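EGF family domain-containing protein (Toxoplasma gondii, PDB 4Z80) binds a RON2-like partner and, as an AMA-family protein, probably serves host-cell invasion at the moving junction. Local coordinates at residues E208-Y222 with Y234-S246. Residues are numbered along the deposited sequence; the frame is centred on the assembly and turned at random.
Sequences EYAFHGKGGHKGYDY and YNPPHVTKGMKDS
Gly219 and His238 face each other as an antiparallel hydrogen-bonded pair, CA atoms 5.1 Å apart, in a two-stranded antiparallel sheet that Lys218 and Val239 extend as a non-hydrogen-bonded pair. So short a sheet illustrates how, in a loop-rich domain of the AMA family, related to PAN modules, backbone bonds beyond the strands, such as Gly216 N to Thr240 O and Met243 N to Gly213 O, share the work of joining two segments with a few side-chain bonds. Thr240 continues the pairing: its N donates to His217 O, while OG1 accepts His217 N at 3.1 Å. Glu208 takes bonds from two side chains of the other segment. An anti CG (chi1 -177°) and an extended chain carry its carboxylate to the edge of the His238 ring, nearly coplanar with it. His238 NE2 gives an almost straight bond (169°) to the syn lone pair of Glu208 OE2, at 2.7 Å; Lys241 NZ forms a salt bridge from above the carboxylate plane to OE1. These bonds probably favour a charged carboxylate. Tyr222 directs its ring edge toward the His238 face, with planes at 84°. Farther along, Lys244 lays CB over the centre of the Tyr209 ring, a CH-pi contact, before its NZ meets Asp196 in a salt bridge; Tyr209 OH bonds to Gln199. Beyond the sheet's other end, Asn235 N donates to Asp221 OD2 at 2.8 Å, on the oxygen's anti lone pair.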
loop_
_atom_site.group_PDB
_atom_site.type_symbol
_atom_site.label_atom_id
_atom_site.label_comp_id
_atom_site.label_asym_id
_atom_site.label_seq_id
_atom_site.Cartn_x
_atom_site.Cartn_y
_atom_site.Cartn_z
ATOM N N GLU A 208 -13.531 16.446 -14.129
ATOM C CA GLU A 208 -12.502 16.100 -13.150
ATOM C C GLU A 208 -12.587 14.637 -12.733
ATOM O O GLU A 208 -13.650 14.156 -12.349
ATOM C CB GLU A 208 -12.628 16.996 -11.915
ATOM C CG GLU A 208 -11.550 16.756 -10.859
ATOM C CD GLU A 208 -11.824 17.492 -9.557
ATOM O OE1 GLU A 208 -12.691 18.394 -9.544
ATOM O OE2 GLU A 208 -11.166 17.166 -8.545
ATOM N N TYR A 209 -11.450 13.948 -12.803
ATOM C CA TYR A 209 -11.328 12.588 -12.298
ATOM C C TYR A 209 -10.173 12.556 -11.297
ATOM O O TYR A 209 -10.046 13.469 -10.486
ATOM C CB TYR A 209 -11.124 11.597 -13.453
ATOM C CG TYR A 209 -12.322 11.501 -14.375
ATOM C CD1 TYR A 209 -13.497 10.890 -13.953
ATOM C CD2 TYR A 209 -12.279 12.025 -15.658
ATOM C CE1 TYR A 209 -14.595 10.796 -14.786
ATOM C CE2 TYR A 209 -13.375 11.937 -16.501
ATOM C CZ TYR A 209 -14.527 11.321 -16.058
ATOM O OH TYR A 209 -15.625 11.229 -16.881
ATOM N N ALA A 210 -9.335 11.527 -11.368
ATOM C CA ALA A 210 -8.214 11.358 -10.447
ATOM C C ALA A 210 -7.334 10.237 -10.961
ATOM O O ALA A 210 -7.814 9.363 -11.680
ATOM C CB ALA A 210 -8.706 11.039 -9.058
ATOM N N PHE A 211 -6.052 10.246 -10.598
ATOM C CA PHE A 211 -5.179 9.128 -10.957
ATOM C C PHE A 211 -5.437 7.884 -10.092
ATOM O O PHE A 211 -5.016 6.786 -10.453
ATOM C CB PHE A 211 -3.703 9.511 -10.836
ATOM C CG PHE A 211 -3.225 10.521 -11.855
ATOM C CD1 PHE A 211 -3.981 10.855 -12.976
ATOM C CD2 PHE A 211 -1.996 11.135 -11.689
ATOM C CE1 PHE A 211 -3.503 11.779 -13.898
ATOM C CE2 PHE A 211 -1.525 12.059 -12.602
ATOM C CZ PHE A 211 -2.278 12.380 -13.705
ATOM N N HIS A 212 -6.108 8.064 -8.955
ATOM C CA HIS A 212 -6.409 6.978 -8.027
ATOM C C HIS A 212 -7.552 7.403 -7.113
ATOM O O HIS A 212 -7.826 8.593 -6.969
ATOM C CB HIS A 212 -5.174 6.618 -7.199
ATOM C CG HIS A 212 -4.735 7.712 -6.284
ATOM N ND1 HIS A 212 -4.917 7.656 -4.918
ATOM C CD2 HIS A 212 -4.150 8.904 -6.540
ATOM C CE1 HIS A 212 -4.442 8.762 -4.370
ATOM N NE2 HIS A 212 -3.977 9.539 -5.333
ATOM N N GLY A 213 -8.213 6.426 -6.498
ATOM C CA GLY A 213 -9.313 6.692 -5.590
ATOM C C GLY A 213 -10.655 6.759 -6.280
ATOM O O GLY A 213 -10.730 6.825 -7.507
ATOM N N LYS A 214 -11.716 6.738 -5.481
ATOM C CA LYS A 214 -13.079 6.772 -6.000
ATOM C C LYS A 214 -13.818 8.043 -5.593
ATOM O O LYS A 214 -15.027 8.165 -5.815
ATOM C CB LYS A 214 -13.841 5.532 -5.537
ATOM C CG LYS A 214 -13.367 4.272 -6.260
ATOM C CD LYS A 214 -14.377 3.150 -6.207
ATOM C CE LYS A 214 -13.995 2.043 -7.170
ATOM N NZ LYS A 214 -15.036 0.993 -7.265
ATOM N N GLY A 215 -13.084 8.993 -5.018
ATOM C CA GLY A 215 -13.610 10.319 -4.743
ATOM C C GLY A 215 -14.134 10.504 -3.335
ATOM O O GLY A 215 -14.350 9.534 -2.598
ATOM N N GLY A 216 -14.326 11.763 -2.961
ATOM C CA GLY A 216 -14.978 12.106 -1.712
ATOM C C GLY A 216 -14.019 12.479 -0.602
ATOM O O GLY A 216 -14.450 12.687 0.529
ATOM N N HIS A 217 -12.733 12.584 -0.928
ATOM C CA HIS A 217 -11.695 12.781 0.086
ATOM C C HIS A 217 -11.201 14.219 0.141
ATOM O O HIS A 217 -11.336 14.966 -0.827
ATOM C CB HIS A 217 -10.511 11.855 -0.188
ATOM C CG HIS A 217 -10.899 10.430 -0.409
ATOM N ND1 HIS A 217 -11.486 9.660 0.575
ATOM C CD2 HIS A 217 -10.796 9.633 -1.498
ATOM C CE1 HIS A 217 -11.723 8.451 0.097
ATOM N NE2 HIS A 217 -11.311 8.408 -1.157
ATOM N N LYS A 218 -10.616 14.603 1.274
ATOM C CA LYS A 218 -10.021 15.921 1.419
ATOM C C LYS A 218 -8.653 15.958 0.754
ATOM O O LYS A 218 -7.752 15.200 1.128
ATOM C CB LYS A 218 -9.909 16.297 2.902
ATOM C CG LYS A 218 -11.263 16.482 3.574
ATOM C CD LYS A 218 -11.146 16.531 5.094
ATOM C CE LYS A 218 -12.485 16.238 5.770
ATOM N NZ LYS A 218 -12.967 14.851 5.488
ATOM N N GLY A 219 -8.495 16.845 -0.226
ATOM C CA GLY A 219 -7.276 16.906 -1.011
ATOM C C GLY A 219 -6.883 18.316 -1.410
ATOM O O GLY A 219 -7.540 19.296 -1.050
ATOM N N TYR A 220 -5.792 18.417 -2.152
ATOM C CA TYR A 220 -5.244 19.714 -2.501
ATOM C C TYR A 220 -6.115 20.399 -3.539
ATOM O O TYR A 220 -6.827 19.748 -4.299
ATOM C CB TYR A 220 -3.795 19.584 -2.988
ATOM C CG TYR A 220 -3.542 19.280 -4.458
ATOM C CD1 TYR A 220 -3.686 17.995 -4.972
ATOM C CD2 TYR A 220 -3.074 20.274 -5.309
ATOM C CE1 TYR A 220 -3.407 17.722 -6.299
ATOM C CE2 TYR A 220 -2.791 20.008 -6.635
ATOM C CZ TYR A 220 -2.964 18.734 -7.126
ATOM O OH TYR A 220 -2.672 18.477 -8.447
ATOM N N ASP A 221 -6.077 21.727 -3.507
ATOM C CA ASP A 221 -6.839 22.570 -4.421
ATOM C C ASP A 221 -6.063 22.697 -5.730
ATOM O O ASP A 221 -5.237 23.591 -5.892
ATOM C CB ASP A 221 -7.088 23.930 -3.769
ATOM C CG ASP A 221 -7.894 24.870 -4.645
ATOM O OD1 ASP A 221 -8.330 24.448 -5.735
ATOM O OD2 ASP A 221 -8.097 26.027 -4.221
ATOM N N TYR A 222 -6.319 21.777 -6.655
ATOM C CA TYR A 222 -5.559 21.723 -7.897
ATOM C C TYR A 222 -5.893 22.924 -8.768
ATOM O O TYR A 222 -5.052 23.398 -9.517
ATOM C CB TYR A 222 -5.844 20.422 -8.672
ATOM C CG TYR A 222 -7.168 20.437 -9.402
ATOM C CD1 TYR A 222 -7.289 21.044 -10.651
ATOM C CD2 TYR A 222 -8.298 19.867 -8.839
ATOM C CE1 TYR A 222 -8.501 21.084 -11.308
ATOM C CE2 TYR A 222 -9.511 19.896 -9.491
ATOM C CZ TYR A 222 -9.609 20.505 -10.725
ATOM O OH TYR A 222 -10.820 20.536 -11.375
ATOM N N TYR A 234 -5.267 29.646 -3.297
ATOM C CA TYR A 234 -5.902 28.348 -3.114
ATOM C C TYR A 234 -6.792 28.378 -1.885
ATOM O O TYR A 234 -6.606 29.209 -0.996
ATOM C CB TYR A 234 -4.832 27.246 -2.989
ATOM C CG TYR A 234 -3.841 27.292 -4.124
ATOM C CD1 TYR A 234 -4.161 26.764 -5.366
ATOM C CD2 TYR A 234 -2.600 27.895 -3.966
ATOM C CE1 TYR A 234 -3.279 26.825 -6.414
ATOM C CE2 TYR A 234 -1.704 27.954 -5.005
ATOM C CZ TYR A 234 -2.053 27.423 -6.232
ATOM O OH TYR A 234 -1.167 27.491 -7.285
ATOM N N ASN A 235 -7.763 27.474 -1.844
ATOM C CA ASN A 235 -8.664 27.382 -0.704
ATOM C C ASN A 235 -8.957 25.924 -0.405
ATOM O O ASN A 235 -10.074 25.455 -0.576
ATOM C CB ASN A 235 -9.959 28.162 -0.973
ATOM C CG ASN A 235 -10.771 28.412 0.293
ATOM O OD1 ASN A 235 -10.235 28.415 1.403
ATOM N ND2 ASN A 235 -12.070 28.631 0.128
ATOM N N PRO A 236 -7.926 25.189 0.034
ATOM C CA PRO A 236 -8.149 23.800 0.427
ATOM C C PRO A 236 -9.010 23.741 1.689
ATOM O O PRO A 236 -9.118 24.748 2.393
ATOM C CB PRO A 236 -6.728 23.271 0.666
ATOM C CG PRO A 236 -5.942 24.480 1.044
ATOM C CD PRO A 236 -6.521 25.598 0.223
ATOM N N PRO A 237 -9.613 22.584 1.982
ATOM C CA PRO A 237 -9.508 21.349 1.202
ATOM C C PRO A 237 -10.455 21.319 0.006
ATOM O O PRO A 237 -11.502 21.969 0.016
ATOM C CB PRO A 237 -9.873 20.268 2.227
ATOM C CG PRO A 237 -10.814 20.953 3.157
ATOM C CD PRO A 237 -10.388 22.389 3.224
ATOM N N HIS A 238 -10.059 20.573 -1.018
ATOM C CA HIS A 238 -10.881 20.312 -2.191
ATOM C C HIS A 238 -11.353 18.866 -2.153
ATOM O O HIS A 238 -10.562 17.977 -1.839
ATOM C CB HIS A 238 -10.074 20.576 -3.461
ATOM C CG HIS A 238 -10.730 20.076 -4.708
ATOM N ND1 HIS A 238 -11.813 20.705 -5.282
ATOM C CD2 HIS A 238 -10.455 19.006 -5.491
ATOM C CE1 HIS A 238 -12.178 20.043 -6.366
ATOM N NE2 HIS A 238 -11.370 19.008 -6.515
ATOM N N VAL A 239 -12.622 18.609 -2.458
ATOM C CA VAL A 239 -13.123 17.238 -2.410
ATOM C C VAL A 239 -12.763 16.525 -3.706
ATOM O O VAL A 239 -13.108 16.983 -4.797
ATOM C CB VAL A 239 -14.645 17.166 -2.192
ATOM C CG1 VAL A 239 -15.108 15.716 -2.116
ATOM C CG2 VAL A 239 -15.029 17.896 -0.921
ATOM N N THR A 240 -12.062 15.403 -3.585
ATOM C CA THR A 240 -11.579 14.693 -4.757
ATOM C C THR A 240 -12.699 13.996 -5.520
ATOM O O THR A 240 -13.764 13.674 -4.976
ATOM C CB THR A 240 -10.533 13.631 -4.387
ATOM O OG1 THR A 240 -11.148 12.625 -3.574
ATOM C CG2 THR A 240 -9.364 14.246 -3.634
ATOM N N LYS A 241 -12.433 13.770 -6.799
ATOM C CA LYS A 241 -13.271 12.930 -7.636
ATOM C C LYS A 241 -12.630 11.558 -7.776
ATOM O O LYS A 241 -11.525 11.331 -7.283
ATOM C CB LYS A 241 -13.458 13.562 -9.011
ATOM C CG LYS A 241 -14.125 14.921 -8.985
ATOM C CD LYS A 241 -15.594 14.824 -8.616
ATOM C CE LYS A 241 -16.299 16.145 -8.882
ATOM N NZ LYS A 241 -15.498 17.308 -8.398
ATOM N N GLY A 242 -13.320 10.649 -8.454
ATOM C CA GLY A 242 -12.810 9.303 -8.651
ATOM C C GLY A 242 -12.111 9.119 -9.985
ATOM O O GLY A 242 -12.203 9.977 -10.863
ATOM N N MET A 243 -11.414 7.996 -10.143
ATOM C CA MET A 243 -10.836 7.628 -11.433
ATOM C C MET A 243 -11.921 7.546 -12.493
ATOM O O MET A 243 -13.051 7.166 -12.200
ATOM C CB MET A 243 -10.124 6.278 -11.366
ATOM C CG MET A 243 -8.986 6.194 -10.360
ATOM S SD MET A 243 -8.347 4.512 -10.240
ATOM C CE MET A 243 -7.468 4.383 -11.786
ATOM N N LYS A 244 -11.558 7.881 -13.721
ATOM C CA LYS A 244 -12.480 7.732 -14.837
ATOM C C LYS A 244 -12.858 6.261 -15.014
ATOM O O LYS A 244 -14.018 5.945 -15.283
ATOM C CB LYS A 244 -11.865 8.287 -16.117
ATOM C CG LYS A 244 -12.795 8.258 -17.319
ATOM C CD LYS A 244 -12.147 8.950 -18.503
ATOM C CE LYS A 244 -12.986 8.846 -19.762
ATOM N NZ LYS A 244 -12.271 9.463 -20.915
ATOM N N ASP A 245 -11.885 5.365 -14.857
ATOM C CA ASP A 245 -12.139 3.929 -14.992
ATOM C C ASP A 245 -11.317 3.106 -14.008
ATOM O O ASP A 245 -10.125 2.884 -14.213
ATOM C CB ASP A 245 -11.841 3.460 -16.418
ATOM C CG ASP A 245 -12.112 1.977 -16.613
ATOM O OD1 ASP A 245 -12.881 1.397 -15.815
ATOM O OD2 ASP A 245 -11.559 1.396 -17.568
ATOM N N SER A 246 -11.975 2.642 -12.952
ATOM C CA SER A 246 -11.333 1.794 -11.956
ATOM C C SER A 246 -11.756 0.332 -12.116
ATOM O O SER A 246 -11.378 -0.516 -11.315
ATOM C CB SER A 246 -11.675 2.292 -10.549
ATOM O OG SER A 246 -10.984 1.546 -9.559
HETATM O O HOH W 1 -10.065 14.785 -8.017
HETATM O O HOH W 2 -8.684 8.784 -14.153
HETATM O O HOH W 3 -10.373 10.268 -4.989
#